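Local coordinates for protein peptidyl tryptophan dihydroxylase (Pseudomonas putida, PDB 7CTQ) that uses bound FAD as a flavoprotein monooxygenase to dihydroxylate a peptidyl tryptophan, a step essential for building the tryptophylquinone cofactor of quinohemoprotein amine dehydrogenase, at residues S412-S415 and G416-R420; A352-W355 and S356-R359; I310-L313 and F314-F317; Q92-D95 and R96-D100; I22-R26 and L27-V31. One frame throughout, in Å; residues are numbered along the deposited sequence.

Interaction 1: residues S412-S415 and G416-R420; sequences SGLS and GEQQR
Ser-415 is the N-cap of a helix, and polar bonds to Gln-418 and Gln-419 fasten the incoming loop to its first turn. The capping bond is weak: Gln-418 N gives to Ser-415 OG over 3.3 Å. Ser-415 OG stands between its own backbone N and carbonyl carbon (chi1 69°), which places it facing the N-H of Gln-418 in the first turn. The first regular helical bond is short, with Gln-419 N 2.7 Å from Ser-415 O. Gln-419 also reaches back with its side-chain amide. NE2 of Gln-419 gives to Leu-414 O at 3.1 Å; it sits above that carbonyl plane, while Leu-414 O lies in the amide plane of Gln-419. Two neighbouring loop carbonyls are thus held by one residue, through its backbone and its side chain.

The side chains of Leu-414 and Gln-418 also touch, crossing at about a right angle. CD2 of Leu-414 lies 3.6 Å from OE1 of Gln-418, and CG of Gln-418 packs against Ser-415 OG.

The contact lies at the protein surface, in the connection from helix 407-410 to helix 416-428. Ser-412 OG bonds back to Ala-409 O of helix 407-410, and Leu-414 and Gln-418 both rest on Val-392 of strand 392-393.

Interaction 2: residues A352-W355 and S356-R359; sequences AADW and SAVR
Asp-354 and Trp-355 meet the following turn through quite different groups: a carboxylate for Ser-356 and an indole for Val-358. The carboxylate of Asp-354 reaches forward because CG is anti to the backbone N (chi1 -176°). Its OD1 takes a short bond from Ser-356 OG at 2.5 Å. The hydroxyl comes in on the syn side, 23° out of the carboxylate plane. Ser-356 N adds a weak, bent bond to the same oxygen, 3.2 Å from Asp-354 OD1. The other oxygen, OD2, lies beside the methyl of Ala-357.

Trp-355 is turned away from this polar pair. Val-358 leans obliquely over one face of the indole, near its rim, with CG2 of Val-358 3.6 Å from CE3 of Trp-355. On the backbone, Ala-357 N bonds to Asp-354 O at 3.0 Å, and Val-358 N bonds to Trp-355 O at 3.1 Å. These successive i to i+3 bonds make a short 3-10 turn that leads into strand 359-367. The indole also touches Gln-429 and Leu-431 near the C-terminus, and Val-358 packs on Thr-379. With an alanine in place of Trp-355, Val-358 would probably lose its aromatic neighbour, and Gln-429 and Leu-431 the indole they pack on.

The chemistry divides the turn. Asp-354 OD1 holds its start through the hydroxyl of Ser-356 and, weakly, its backbone N, while the apolar pair Trp-355 and Val-358 spans the turn and packs on Gln-429, Leu-431 and Thr-379.

Interaction 3: residues I310-L313 and F314-F317; sequences IEQL and FLRF
Phe-314 and Phe-317 lie on the long helix 299-327, and both meet backbone carbonyls of the preceding turn. Glu-311 O sits at the edge of the Phe-314 ring, near its plane. The Phe-317 ring comes obliquely to Leu-313 O, which lies 3.3 Å from CD2 of Phe-317. Leu-313 also runs side by side with Phe-317, pointing the same way. CB of Leu-313 is 4.1 Å from CE2 of Phe-317, and CD2 of Leu-313 approaches CZ of that ring. Phe-317 has CG anti to the carbonyl carbon (chi1 -62°), which lays its ring along the leucine. Phe-314, with CG anti to the backbone N (chi1 173°), sends its ring to another side of the helix.

Phe-314 packs on Leu-248 of strand 247-249 and Met-265 of strand 265-266; Leu-313 and Phe-317 pack on helix 274-282. The side chain of Phe-317 is about 9 Å from the bound FAD, near the cofactor but not against it. Glu-311 also touches Leu-248, and its OE2 makes a salt bridge to Arg-152.

Four consecutive i to i+4 bonds join the turns, from Phe-314 N to Ile-310 O through to the last, where Phe-317 N meets Leu-313 O at 2.9 Å and 175°.

Interaction 4: residues Q92-D95 and R96-D100; sequences QRFD and RALRD
Arg-96 folds back over Gln-92 and Arg-93 on helix 91-104, which runs beside the FAD pocket; the side chain of Asp-95, with OD1 salt-bridged to Arg-91, is about 5 Å from the cofactor. The N of Arg-96 gives a weak bond to Gln-92 O at 3.3 Å. Its chain bends at chi3 (-91°) and brings the flat guanidinium over that same carbonyl, so that Gln-92 O lies against one face near the rim. The guanidinium of Arg-93 lies beside it, with the two planes nearly perpendicular. NH1 of Arg-93 is only 3.2 Å from NH2 of Arg-96. Both are donors and both groups carry positive charge, so the approach is likely to be unfavourable unless solvent or other groups screen it. A further arginine, Arg-38, comes close to Arg-96 NE.

Ala-97 follows with a backbone bond from its N to Arg-93 O, 2.8 Å long. Leu-98 comes next. Its N bonds to Phe-94 O at 2.7 Å and weakly to Asp-95 O at 3.2 Å. Its side chain crosses the Phe-94 ring obliquely and lies over one face toward the rim, with CD1 of Leu-98 4.0 Å from CE2 of Phe-94. Leu-98 also touches the glycine-rich turn of what is probably the Rossmann-type FAD-binding motif.

Arg-99 curls back at chi2 and chi3 toward the preceding turn. Its NH1 bonds to Trp-37 O, and its CD comes to within 3.1 Å of Asp-95 O.

Interaction 5: residues I22-R26 and L27-V31; sequences IGLRR and LGYAV
A Schellman motif ends helix 15-27, the first helix of the probable Rossmann-type FAD-binding fold, and Arg-25 and Leu-24 tie the exit to it. Gly-28 has a positive phi of 105°. A side chain there would press on the carbonyl oxygen before it, which accounts for glycine. Tyr-29 N gives to Leu-24 O at 2.9 Å, and Gly-28 N gives to Arg-25 O at 2.9 Å.

Arg-25 makes the side-chain clasp. Its chain bends at chi2 and chi3, which brings the guanidinium edge to the carbonyl of Tyr-29. NH1 of Arg-25 then meets Tyr-29 O at 3.0 Å, with an N-H...O angle of 169°. The oxygen lies in the guanidinium plane, while NH1 stands above the carbonyl plane. NE of Arg-25 is used for Ala-105 O. A methionine here would probably leave Tyr-29 O and Ala-105 O without this shared donor group and free the exit to shift.

On the apolar side, CB of Leu-24 packs 3.6 Å from CG2 of Val-31 and 4.0 Å from CB of Tyr-29. Leu-24 and Tyr-29 also touch Ile-8 of strand 8-11, and Tyr-29 OH bonds to Asn-290.

The helix end is thus closed in two ways. Bonds from Gly-28 N and Tyr-29 N take up the carbonyls of Arg-25 and Leu-24, and Leu-24, Tyr-29 and Val-31 pack together where the chain enters strand 31-35.

In the fold
All five contacts are local, within one turn or across a helix end, and none touches another. Interactions 1 and 2 are surface contacts on the same side of the chain's centre. Interaction 1 is a polar helix cap; interaction 2 is a 3-10 turn with a carboxylate-hydroxyl bond and an indole-valine contact. Interactions 3, 4 and 5 are all partly buried. Interaction 3 is the most central and is mainly regular helix with aromatic packing. Interactions 5 and 4, about 6 Å apart at their nearest atoms, lie on helix 15-27 of the probable Rossmann-type fold and helix 91-104, close to FAD. Interaction 4 combines a close arginine pair with a separate Phe-94 and Leu-98 contact, whereas interaction 5 uses its arginine to close a helix end.

Interaction 1: residues S412-S415 and G416-R420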
# COMPACT_ATOMS: atom_id res chain seq x y z
N SER A 412 -4.85 0.49 41.32
CA SER A 412 -5.62 -0.21 42.34
C SER A 412 -7.12 -0.22 42.07
O SER A 412 -7.84 -1.03 42.67
CB SER A 412 -5.36 0.41 43.70
OG SER A 412 -5.95 1.70 43.76
N GLY A 413 -7.61 0.65 41.19
CA GLY A 413 -9.03 0.68 40.92
C GLY A 413 -9.52 -0.29 39.87
O GLY A 413 -10.73 -0.49 39.74
N LEU A 414 -8.61 -0.88 39.10
CA LEU A 414 -9.00 -1.78 38.02
C LEU A 414 -9.12 -3.20 38.55
O LEU A 414 -8.69 -3.52 39.66
CB LEU A 414 -7.98 -1.72 36.88
CG LEU A 414 -7.66 -0.34 36.29
CD1 LEU A 414 -6.24 -0.29 35.71
CD2 LEU A 414 -8.70 0.02 35.25
N SER A 415 -9.73 -4.07 37.75
CA SER A 415 -9.75 -5.48 38.07
C SER A 415 -8.34 -6.05 37.95
O SER A 415 -7.51 -5.54 37.19
CB SER A 415 -10.70 -6.24 37.14
OG SER A 415 -10.18 -6.27 35.82
N GLY A 416 -8.08 -7.12 38.70
CA GLY A 416 -6.75 -7.70 38.73
C GLY A 416 -6.22 -8.03 37.35
O GLY A 416 -5.01 -7.91 37.09
N GLU A 417 -7.10 -8.43 36.43
CA GLU A 417 -6.67 -8.74 35.08
C GLU A 417 -6.33 -7.47 34.30
O GLU A 417 -5.37 -7.45 33.53
CB GLU A 417 -7.75 -9.56 34.36
CG GLU A 417 -7.77 -9.39 32.86
CD GLU A 417 -9.14 -9.67 32.26
OE1 GLU A 417 -9.22 -10.44 31.28
OE2 GLU A 417 -10.12 -9.11 32.79
N GLN A 418 -7.12 -6.41 34.49
CA GLN A 418 -6.77 -5.13 33.88
C GLN A 418 -5.50 -4.56 34.49
O GLN A 418 -4.68 -3.96 33.78
CB GLN A 418 -7.94 -4.14 34.02
CG GLN A 418 -9.16 -4.50 33.18
CD GLN A 418 -10.31 -3.52 33.36
OE1 GLN A 418 -10.52 -3.00 34.45
NE2 GLN A 418 -11.06 -3.28 32.29
N GLN A 419 -5.31 -4.74 35.80
CA GLN A 419 -4.06 -4.33 36.45
C GLN A 419 -2.85 -5.02 35.83
O GLN A 419 -1.80 -4.40 35.65
CB GLN A 419 -4.10 -4.65 37.94
CG GLN A 419 -5.17 -3.96 38.73
CD GLN A 419 -4.89 -4.03 40.21
OE1 GLN A 419 -3.79 -4.40 40.62
NE2 GLN A 419 -5.88 -3.68 41.02
N ARG A 420 -2.96 -6.33 35.56
CA ARG A 420 -1.84 -7.05 34.97
C ARG A 420 -1.63 -6.64 33.52
O ARG A 420 -0.49 -6.58 33.05
CB ARG A 420 -2.05 -8.57 35.08
CG ARG A 420 -1.90 -9.13 36.50
CD ARG A 420 -1.96 -10.66 36.53
NE ARG A 420 -3.17 -11.18 35.89
CZ ARG A 420 -4.31 -11.43 36.54
NH1 ARG A 420 -4.39 -11.22 37.86
NH2 ARG A 420 -5.37 -11.90 35.88

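Interaction 2: residues A352-W355 and S356-R359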
# COMPACT_ATOMS: atom_id res chain seq x y z
N ALA A 352 13.43 0.86 20.22
CA ALA A 352 13.70 0.65 21.64
C ALA A 352 12.86 1.58 22.51
O ALA A 352 12.60 2.73 22.15
CB ALA A 352 15.19 0.87 21.92
N ALA A 353 12.44 1.07 23.68
CA ALA A 353 11.69 1.88 24.63
C ALA A 353 12.56 3.00 25.22
O ALA A 353 13.78 2.89 25.31
CB ALA A 353 11.15 1.01 25.77
N ASP A 354 11.89 4.08 25.62
CA ASP A 354 12.54 5.17 26.34
C ASP A 354 11.46 5.80 27.22
O ASP A 354 10.79 6.75 26.81
CB ASP A 354 13.17 6.19 25.40
CG ASP A 354 13.93 7.29 26.14
OD1 ASP A 354 13.91 7.32 27.40
OD2 ASP A 354 14.55 8.14 25.46
N TRP A 355 11.32 5.26 28.43
CA TRP A 355 10.26 5.73 29.31
C TRP A 355 10.43 7.21 29.63
O TRP A 355 9.43 7.91 29.79
CB TRP A 355 10.22 4.92 30.61
CG TRP A 355 9.14 5.42 31.52
CD1 TRP A 355 9.30 6.16 32.65
CD2 TRP A 355 7.72 5.27 31.32
NE1 TRP A 355 8.07 6.45 33.19
CE2 TRP A 355 7.09 5.92 32.40
CE3 TRP A 355 6.94 4.65 30.35
CZ2 TRP A 355 5.70 5.96 32.54
CZ3 TRP A 355 5.56 4.68 30.49
CH2 TRP A 355 4.95 5.33 31.57
N SER A 356 11.67 7.69 29.69
CA SER A 356 11.92 9.09 30.01
C SER A 356 11.32 10.03 28.97
O SER A 356 11.00 11.18 29.29
CB SER A 356 13.43 9.34 30.15
OG SER A 356 14.09 9.37 28.89
N ALA A 357 11.15 9.56 27.73
CA ALA A 357 10.64 10.37 26.64
C ALA A 357 9.13 10.25 26.43
O ALA A 357 8.60 10.90 25.52
CB ALA A 357 11.35 9.99 25.33
N VAL A 358 8.43 9.45 27.24
CA VAL A 358 7.00 9.23 27.05
C VAL A 358 6.24 10.51 27.38
O VAL A 358 6.53 11.20 28.37
CB VAL A 358 6.52 8.07 27.93
CG1 VAL A 358 5.03 8.06 28.05
CG2 VAL A 358 7.05 6.72 27.40
N ARG A 359 5.25 10.85 26.55
CA ARG A 359 4.52 12.10 26.73
C ARG A 359 3.02 11.85 26.67
O ARG A 359 2.54 11.08 25.84
CB ARG A 359 4.93 13.13 25.66
CG ARG A 359 6.35 13.67 25.82
CD ARG A 359 6.65 14.80 24.83
NE ARG A 359 5.71 15.92 24.94
CZ ARG A 359 5.95 17.05 25.60
NH1 ARG A 359 7.10 17.25 26.22
NH2 ARG A 359 5.02 17.99 25.63

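Interaction 3: residues I310-L313 and F314-F317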
# COMPACT_ATOMS: atom_id res chain seq x y z
N ILE A 310 -0.96 7.57 7.14
CA ILE A 310 -0.35 7.28 5.85
C ILE A 310 1.17 7.38 5.94
O ILE A 310 1.90 6.54 5.39
CB ILE A 310 -0.91 8.23 4.76
CG1 ILE A 310 -2.39 7.95 4.49
CG2 ILE A 310 -0.10 8.11 3.49
CD1 ILE A 310 -2.70 6.50 4.21
N GLU A 311 1.68 8.41 6.61
CA GLU A 311 3.13 8.56 6.70
C GLU A 311 3.75 7.41 7.50
O GLU A 311 4.77 6.83 7.09
CB GLU A 311 3.48 9.92 7.31
CG GLU A 311 4.97 10.08 7.59
CD GLU A 311 5.41 11.54 7.70
OE1 GLU A 311 6.61 11.76 7.92
OE2 GLU A 311 4.56 12.45 7.56
N GLN A 312 3.14 7.03 8.63
CA GLN A 312 3.69 5.92 9.40
C GLN A 312 3.63 4.60 8.63
O GLN A 312 4.58 3.80 8.66
CB GLN A 312 2.98 5.81 10.75
CG GLN A 312 3.30 6.98 11.66
CD GLN A 312 4.81 7.17 11.88
OE1 GLN A 312 5.38 8.21 11.52
NE2 GLN A 312 5.45 6.16 12.45
N LEU A 313 2.52 4.35 7.91
CA LEU A 313 2.46 3.16 7.04
C LEU A 313 3.59 3.18 6.02
O LEU A 313 4.34 2.20 5.89
CB LEU A 313 1.09 3.08 6.33
CG LEU A 313 -0.18 2.69 7.10
CD1 LEU A 313 -1.40 2.77 6.17
CD2 LEU A 313 -0.10 1.29 7.71
N PHE A 314 3.74 4.29 5.29
CA PHE A 314 4.80 4.43 4.30
C PHE A 314 6.16 4.08 4.88
O PHE A 314 6.92 3.30 4.31
CB PHE A 314 4.82 5.86 3.75
CG PHE A 314 5.99 6.15 2.83
CD1 PHE A 314 5.96 5.78 1.49
CD2 PHE A 314 7.12 6.81 3.31
CE1 PHE A 314 7.02 6.07 0.65
CE2 PHE A 314 8.19 7.09 2.49
CZ PHE A 314 8.14 6.71 1.16
N LEU A 315 6.47 4.67 6.04
CA LEU A 315 7.78 4.44 6.63
C LEU A 315 7.95 2.99 7.05
O LEU A 315 9.05 2.42 6.90
CB LEU A 315 7.99 5.39 7.81
CG LEU A 315 8.23 6.85 7.42
CD1 LEU A 315 8.31 7.73 8.66
CD2 LEU A 315 9.51 6.99 6.58
N ARG A 316 6.89 2.37 7.58
CA ARG A 316 6.99 0.97 7.97
C ARG A 316 7.22 0.08 6.76
O ARG A 316 8.13 -0.77 6.76
CB ARG A 316 5.73 0.53 8.72
CG ARG A 316 5.77 -0.96 9.08
CD ARG A 316 4.49 -1.45 9.72
NE ARG A 316 4.44 -2.92 9.74
CZ ARG A 316 5.05 -3.68 10.64
NH1 ARG A 316 5.78 -3.13 11.62
NH2 ARG A 316 4.95 -5.01 10.57
N PHE A 317 6.43 0.26 5.71
CA PHE A 317 6.62 -0.57 4.52
C PHE A 317 7.97 -0.30 3.87
O PHE A 317 8.59 -1.23 3.34
CB PHE A 317 5.46 -0.36 3.55
CG PHE A 317 4.13 -0.77 4.13
CD1 PHE A 317 4.05 -1.86 5.00
CD2 PHE A 317 2.97 -0.04 3.84
CE1 PHE A 317 2.84 -2.24 5.54
CE2 PHE A 317 1.74 -0.42 4.38
CZ PHE A 317 1.67 -1.52 5.24

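Interaction 4: residues Q92-D95 and R96-D100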
# COMPACT_ATOMS: atom_id res chain seq x y z
N GLN A 92 -5.34 -7.98 -15.11
CA GLN A 92 -6.41 -7.90 -16.10
C GLN A 92 -7.70 -8.52 -15.56
O GLN A 92 -8.74 -7.85 -15.47
CB GLN A 92 -5.99 -8.58 -17.40
CG GLN A 92 -4.57 -8.26 -17.86
CD GLN A 92 -4.09 -9.22 -18.94
OE1 GLN A 92 -3.15 -9.99 -18.73
NE2 GLN A 92 -4.73 -9.17 -20.10
N ARG A 93 -7.64 -9.80 -15.19
CA ARG A 93 -8.78 -10.45 -14.55
C ARG A 93 -9.20 -9.71 -13.29
O ARG A 93 -10.40 -9.46 -13.08
CB ARG A 93 -8.46 -11.91 -14.20
CG ARG A 93 -8.97 -12.98 -15.17
CD ARG A 93 -8.35 -12.77 -16.53
NE ARG A 93 -8.22 -13.97 -17.35
CZ ARG A 93 -8.53 -14.02 -18.64
NH1 ARG A 93 -8.99 -12.95 -19.27
NH2 ARG A 93 -8.36 -15.15 -19.31
N PHE A 94 -8.23 -9.32 -12.46
CA PHE A 94 -8.52 -8.75 -11.15
C PHE A 94 -9.35 -7.47 -11.26
O PHE A 94 -10.43 -7.37 -10.66
CB PHE A 94 -7.21 -8.48 -10.42
CG PHE A 94 -7.37 -8.23 -8.95
CD1 PHE A 94 -7.92 -9.20 -8.13
CD2 PHE A 94 -6.97 -7.03 -8.40
CE1 PHE A 94 -8.06 -8.97 -6.77
CE2 PHE A 94 -7.11 -6.80 -7.04
CZ PHE A 94 -7.65 -7.76 -6.23
N ASP A 95 -8.86 -6.49 -12.01
CA ASP A 95 -9.53 -5.19 -12.05
C ASP A 95 -10.90 -5.29 -12.71
O ASP A 95 -11.86 -4.66 -12.25
CB ASP A 95 -8.66 -4.16 -12.77
CG ASP A 95 -7.22 -4.15 -12.27
OD1 ASP A 95 -7.00 -4.47 -11.08
OD2 ASP A 95 -6.31 -3.84 -13.07
N ARG A 96 -11.00 -6.07 -13.79
CA ARG A 96 -12.31 -6.33 -14.37
C ARG A 96 -13.22 -7.04 -13.38
O ARG A 96 -14.43 -6.80 -13.34
CB ARG A 96 -12.16 -7.16 -15.65
CG ARG A 96 -11.73 -6.37 -16.89
CD ARG A 96 -11.85 -7.21 -18.16
NE ARG A 96 -10.62 -7.94 -18.49
CZ ARG A 96 -10.50 -9.26 -18.44
NH1 ARG A 96 -11.52 -10.02 -18.07
NH2 ARG A 96 -9.34 -9.84 -18.75
N ALA A 97 -12.64 -7.89 -12.53
CA ALA A 97 -13.45 -8.58 -11.55
C ALA A 97 -13.82 -7.71 -10.35
O ALA A 97 -14.84 -7.98 -9.70
CB ALA A 97 -12.70 -9.82 -11.07
N LEU A 98 -13.01 -6.70 -10.03
CA LEU A 98 -13.33 -5.80 -8.92
C LEU A 98 -14.67 -5.11 -9.12
O LEU A 98 -15.37 -4.83 -8.15
CB LEU A 98 -12.22 -4.77 -8.74
CG LEU A 98 -10.94 -5.21 -8.02
CD1 LEU A 98 -9.88 -4.10 -8.03
CD2 LEU A 98 -11.22 -5.67 -6.60
N ARG A 99 -15.04 -4.84 -10.37
CA ARG A 99 -16.28 -4.12 -10.62
C ARG A 99 -17.51 -4.93 -10.21
O ARG A 99 -18.52 -4.35 -9.81
CB ARG A 99 -16.37 -3.73 -12.10
CG ARG A 99 -15.03 -3.65 -12.81
CD ARG A 99 -14.14 -2.59 -12.19
NE ARG A 99 -14.20 -1.34 -12.95
CZ ARG A 99 -13.56 -1.13 -14.10
NH1 ARG A 99 -12.82 -2.10 -14.63
NH2 ARG A 99 -13.67 0.04 -14.72
N ASP A 100 -17.43 -6.27 -10.30
CA ASP A 100 -18.55 -7.11 -9.88
C ASP A 100 -18.80 -6.97 -8.39
O ASP A 100 -19.95 -6.83 -7.95
CB ASP A 100 -18.27 -8.58 -10.23
CG ASP A 100 -17.96 -8.80 -11.70
OD1 ASP A 100 -18.14 -7.84 -12.49
OD2 ASP A 100 -17.53 -9.92 -12.06

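Interaction 5: residues I22-R26 and L27-V31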
# COMPACT_ATOMS: atom_id res chain seq x y z
N ILE A 22 -16.53 0.18 -0.65
CA ILE A 22 -17.30 -0.80 0.10
C ILE A 22 -17.40 -0.39 1.57
O ILE A 22 -18.45 -0.53 2.20
CB ILE A 22 -16.70 -2.20 -0.06
CG1 ILE A 22 -16.76 -2.60 -1.54
CG2 ILE A 22 -17.43 -3.21 0.82
CD1 ILE A 22 -16.22 -3.97 -1.82
N GLY A 23 -16.31 0.16 2.11
CA GLY A 23 -16.36 0.65 3.48
C GLY A 23 -17.40 1.73 3.65
O GLY A 23 -18.12 1.75 4.66
N LEU A 24 -17.52 2.62 2.67
CA LEU A 24 -18.52 3.68 2.78
C LEU A 24 -19.93 3.12 2.71
O LEU A 24 -20.82 3.55 3.47
CB LEU A 24 -18.28 4.72 1.68
CG LEU A 24 -16.98 5.51 1.83
CD1 LEU A 24 -16.61 6.12 0.52
CD2 LEU A 24 -17.15 6.58 2.89
N ARG A 25 -20.15 2.13 1.84
CA ARG A 25 -21.42 1.39 1.80
C ARG A 25 -21.79 0.84 3.18
O ARG A 25 -22.93 0.97 3.62
CB ARG A 25 -21.33 0.26 0.78
CG ARG A 25 -21.30 0.73 -0.66
CD ARG A 25 -22.59 1.49 -0.98
NE ARG A 25 -23.73 0.59 -1.07
CZ ARG A 25 -24.96 0.91 -0.68
NH1 ARG A 25 -25.22 2.11 -0.17
NH2 ARG A 25 -25.94 0.01 -0.80
N ARG A 26 -20.83 0.19 3.85
CA ARG A 26 -21.10 -0.38 5.16
C ARG A 26 -21.41 0.69 6.20
O ARG A 26 -22.09 0.39 7.20
CB ARG A 26 -19.92 -1.23 5.62
CG ARG A 26 -19.51 -2.29 4.60
CD ARG A 26 -18.93 -3.52 5.27
NE ARG A 26 -17.99 -3.15 6.32
CZ ARG A 26 -17.50 -3.99 7.22
NH1 ARG A 26 -17.86 -5.27 7.20
NH2 ARG A 26 -16.65 -3.55 8.14
N LEU A 27 -20.93 1.92 6.01
CA LEU A 27 -21.32 3.01 6.89
C LEU A 27 -22.68 3.60 6.52
O LEU A 27 -23.21 4.41 7.27
CB LEU A 27 -20.26 4.12 6.87
CG LEU A 27 -18.94 3.77 7.57
CD1 LEU A 27 -17.99 4.97 7.57
CD2 LEU A 27 -19.22 3.26 8.99
N GLY A 28 -23.23 3.20 5.38
CA GLY A 28 -24.54 3.65 4.95
C GLY A 28 -24.53 4.67 3.83
O GLY A 28 -25.57 5.30 3.59
N TYR A 29 -23.42 4.86 3.14
CA TYR A 29 -23.28 5.92 2.15
C TYR A 29 -23.58 5.39 0.76
O TYR A 29 -23.16 4.28 0.40
CB TYR A 29 -21.87 6.51 2.17
CG TYR A 29 -21.64 7.44 3.33
CD1 TYR A 29 -22.15 8.73 3.32
CD2 TYR A 29 -20.93 7.02 4.44
CE1 TYR A 29 -21.94 9.59 4.38
CE2 TYR A 29 -20.72 7.86 5.51
CZ TYR A 29 -21.22 9.14 5.47
OH TYR A 29 -21.00 9.97 6.54
N ALA A 30 -24.28 6.20 -0.03
CA ALA A 30 -24.36 5.97 -1.47
C ALA A 30 -23.03 6.36 -2.10
O ALA A 30 -22.46 7.41 -1.77
CB ALA A 30 -25.51 6.79 -2.07
N VAL A 31 -22.52 5.52 -3.00
CA VAL A 31 -21.18 5.67 -3.54
C VAL A 31 -21.18 5.37 -5.03
O VAL A 31 -21.78 4.38 -5.46
CB VAL A 31 -20.17 4.74 -2.83
CG1 VAL A 31 -18.77 4.93 -3.40
CG2 VAL A 31 -20.19 4.96 -1.31